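PDB 3O9Z: lipopolysaccharide biosynthesis protein wbpB from Thermus thermophilus, which probably oxidises a nucleotide-linked sugar with NAD as cofactor on the way to 2,3-diacetamido-2,3-dideoxy-D-mannuronic acid of lipopolysaccharide. Local coordinates for residues L130-R133 with S137-A140. Residues are numbered along the deposited sequence; the frame is centred on the assembly and turned at random.
Sequences LQLR and SLLA. With NAD (nicotinamide-adenine-dinucleotide), chain E.
L132 and L138 both turn CG anti to their own carbonyl carbon (chi1 -67° and -59°), which lets their ends meet: CD2 of L132 lies 3.8 Å from CD1 of L138, the two side chains running obliquely past each other. The same CD1 of L138 also sits 3.8 Å from O of L132, a contact of methyl with carbonyl and no hydrogen bond. One residue further on, the exposed L139 brings CD2 within 3.5 Å of O of R133, a second methyl-on-carbonyl contact. No hydrogen bond joins the two segments; they meet through one leucine-leucine contact and methyls resting on two backbone carbonyls, where the 3-10 turn after strand 126-128 leads into helix 136-146. R133 points its CB away from that helix, and its NE forms a salt bridge with D190 on helix 186-196. Within the turn itself, N of R133 bonds to O of L130 at 3.1 Å.

Q131 turns the other way, to the cofactor. Its CG lies between the backbone N and the carbonyl carbon, and a bend at chi2 (-103°) carries the amide to the nicotinamide carboxamide: N7N of NAD gives a hydrogen to OE1 at 2.9 Å, while NE2 of Q131 gives one to O7N at 3.0 Å. Both bonds are nearly straight. H187 and F262, which also line the 2-oxoglutarate pocket, touch this glutamine. A leucine in its place would probably leave N7N and O7N of the carboxamide without these mates and the group freer to turn. Matched donor to acceptor on both arms, the two bonds probably restrict the carboxamide's rotation, consistent with a Rossmann-fold dehydrogenase that positions its nicotinamide, while the leucines add van der Waals contact alone between turn and helix.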
loop_
_atom_site.group_PDB
_atom_site.type_symbol
_atom_site.label_atom_id
_atom_site.label_comp_id
_atom_site.label_asym_id
_atom_site.label_seq_id
_atom_site.Cartn_x
_atom_site.Cartn_y
_atom_site.Cartn_z
ATOM N N LEU A 130 25.480 6.311 -13.133
ATOM C CA LEU A 130 26.344 7.167 -12.320
ATOM C C LEU A 130 26.610 8.408 -13.158
ATOM O O LEU A 130 27.619 8.502 -13.858
ATOM C CB LEU A 130 27.674 6.460 -11.988
ATOM C CG LEU A 130 27.477 5.361 -10.947
ATOM C CD1 LEU A 130 28.577 4.276 -11.004
ATOM C CD2 LEU A 130 27.260 5.916 -9.556
ATOM N N GLN A 131 25.680 9.357 -13.201
ATOM C CA GLN A 131 25.834 10.421 -14.183
ATOM C C GLN A 131 26.999 11.345 -13.928
ATOM O O GLN A 131 27.356 12.079 -14.836
ATOM C CB GLN A 131 24.518 11.200 -14.335
ATOM C CG GLN A 131 24.199 12.169 -13.218
ATOM C CD GLN A 131 23.143 11.681 -12.240
ATOM O OE1 GLN A 131 22.325 12.490 -11.761
ATOM N NE2 GLN A 131 23.084 10.382 -11.989
ATOM N N LEU A 132 27.551 11.383 -12.716
ATOM C CA LEU A 132 28.738 12.233 -12.559
ATOM C C LEU A 132 29.893 11.798 -13.462
ATOM O O LEU A 132 30.735 12.623 -13.855
ATOM C CB LEU A 132 29.169 12.307 -11.092
ATOM C CG LEU A 132 28.203 13.019 -10.147
ATOM C CD1 LEU A 132 28.861 13.153 -8.769
ATOM C CD2 LEU A 132 27.851 14.358 -10.715
ATOM N N ARG A 133 29.935 10.514 -13.816
ATOM C CA ARG A 133 31.024 10.042 -14.688
ATOM C C ARG A 133 30.884 10.511 -16.134
ATOM O O ARG A 133 31.812 10.333 -16.935
ATOM C CB ARG A 133 31.161 8.521 -14.646
ATOM C CG ARG A 133 31.486 7.985 -13.275
ATOM C CD ARG A 133 31.822 6.515 -13.367
ATOM N NE ARG A 133 32.106 5.892 -12.088
ATOM C CZ ARG A 133 32.933 4.867 -11.952
ATOM N NH1 ARG A 133 33.571 4.378 -13.015
ATOM N NH2 ARG A 133 33.114 4.310 -10.765
ATOM N N SER A 137 32.310 18.684 -16.741
ATOM C CA SER A 137 33.294 19.368 -15.900
ATOM C C SER A 137 34.154 18.364 -15.146
ATOM O O SER A 137 35.322 18.613 -14.832
ATOM C CB SER A 137 32.585 20.249 -14.869
ATOM O OG SER A 137 32.022 21.383 -15.495
ATOM N N LEU A 138 33.532 17.245 -14.810
ATOM C CA LEU A 138 34.225 16.227 -14.040
ATOM C C LEU A 138 35.077 15.322 -14.943
ATOM O O LEU A 138 36.166 14.899 -14.555
ATOM C CB LEU A 138 33.217 15.435 -13.178
ATOM C CG LEU A 138 32.447 16.334 -12.192
ATOM C CD1 LEU A 138 31.458 15.446 -11.463
ATOM C CD2 LEU A 138 33.478 16.944 -11.209
ATOM N N LEU A 139 34.632 15.073 -16.174
ATOM C CA LEU A 139 35.512 14.452 -17.158
ATOM C C LEU A 139 36.745 15.327 -17.398
ATOM O O LEU A 139 37.849 14.798 -17.528
ATOM C CB LEU A 139 34.759 14.195 -18.451
ATOM C CG LEU A 139 33.811 13.002 -18.511
ATOM C CD1 LEU A 139 32.825 13.167 -19.681
ATOM C CD2 LEU A 139 34.598 11.709 -18.627
ATOM N N ALA A 140 36.555 16.638 -17.480
ATOM C CA ALA A 140 37.668 17.573 -17.705
ATOM C C ALA A 140 38.646 17.524 -16.517
ATOM O O ALA A 140 39.877 17.472 -16.687
ATOM C CB ALA A 140 37.129 18.983 -17.947
HETATM P PA NAD E . 10.392 7.458 -5.615
HETATM O O1A NAD E . 9.913 8.728 -6.212
HETATM O O2A NAD E . 10.054 7.051 -4.172
HETATM O O5B NAD E . 9.836 6.400 -6.647
HETATM C C5B NAD E . 10.064 5.063 -6.298
HETATM C C4B NAD E . 9.100 4.181 -7.128
HETATM O O4B NAD E . 9.411 2.774 -6.957
HETATM C C3B NAD E . 7.663 4.355 -6.561
HETATM O O3B NAD E . 6.737 4.759 -7.591
HETATM C C2B NAD E . 7.326 2.994 -5.928
HETATM O O2B NAD E . 5.938 2.636 -5.973
HETATM C C1B NAD E . 8.149 2.096 -6.898
HETATM N N9A NAD E . 8.356 0.748 -6.309
HETATM C C8A NAD E . 8.307 0.244 -5.045
HETATM N N7A NAD E . 8.521 -1.070 -5.051
HETATM C C5A NAD E . 8.626 -1.464 -6.362
HETATM C C6A NAD E . 8.830 -2.726 -7.038
HETATM N N6A NAD E . 8.899 -3.889 -6.318
HETATM N N1A NAD E . 8.905 -2.601 -8.358
HETATM C C2A NAD E . 8.835 -1.526 -9.131
HETATM N N3A NAD E . 8.616 -0.333 -8.521
HETATM C C4A NAD E . 8.552 -0.328 -7.184
HETATM O O3 NAD E . 11.986 7.408 -5.740
HETATM P PN NAD E . 12.968 7.977 -6.815
HETATM O O1N NAD E . 13.544 9.296 -6.302
HETATM O O2N NAD E . 12.332 7.940 -8.176
HETATM O O5D NAD E . 14.228 7.001 -6.695
HETATM C C5D NAD E . 14.121 5.853 -7.499
HETATM C C4D NAD E . 15.554 5.311 -7.651
HETATM O O4D NAD E . 16.243 6.281 -8.471
HETATM C C3D NAD E . 16.356 5.139 -6.353
HETATM O O3D NAD E . 17.283 4.033 -6.597
HETATM C C2D NAD E . 17.180 6.437 -6.333
HETATM O O2D NAD E . 18.419 6.281 -5.659
HETATM C C1D NAD E . 17.404 6.809 -7.804
HETATM N N1N NAD E . 17.575 8.245 -8.018
HETATM C C2N NAD E . 18.582 8.672 -8.750
HETATM C C3N NAD E . 18.836 9.998 -9.037
HETATM C C7N NAD E . 20.056 10.285 -9.812
HETATM O O7N NAD E . 20.581 9.432 -10.559
HETATM N N7N NAD E . 20.455 11.550 -9.750
HETATM C C4N NAD E . 17.936 10.944 -8.527
HETATM C C5N NAD E . 16.830 10.454 -7.830
HETATM C C6N NAD E . 16.633 9.097 -7.585
#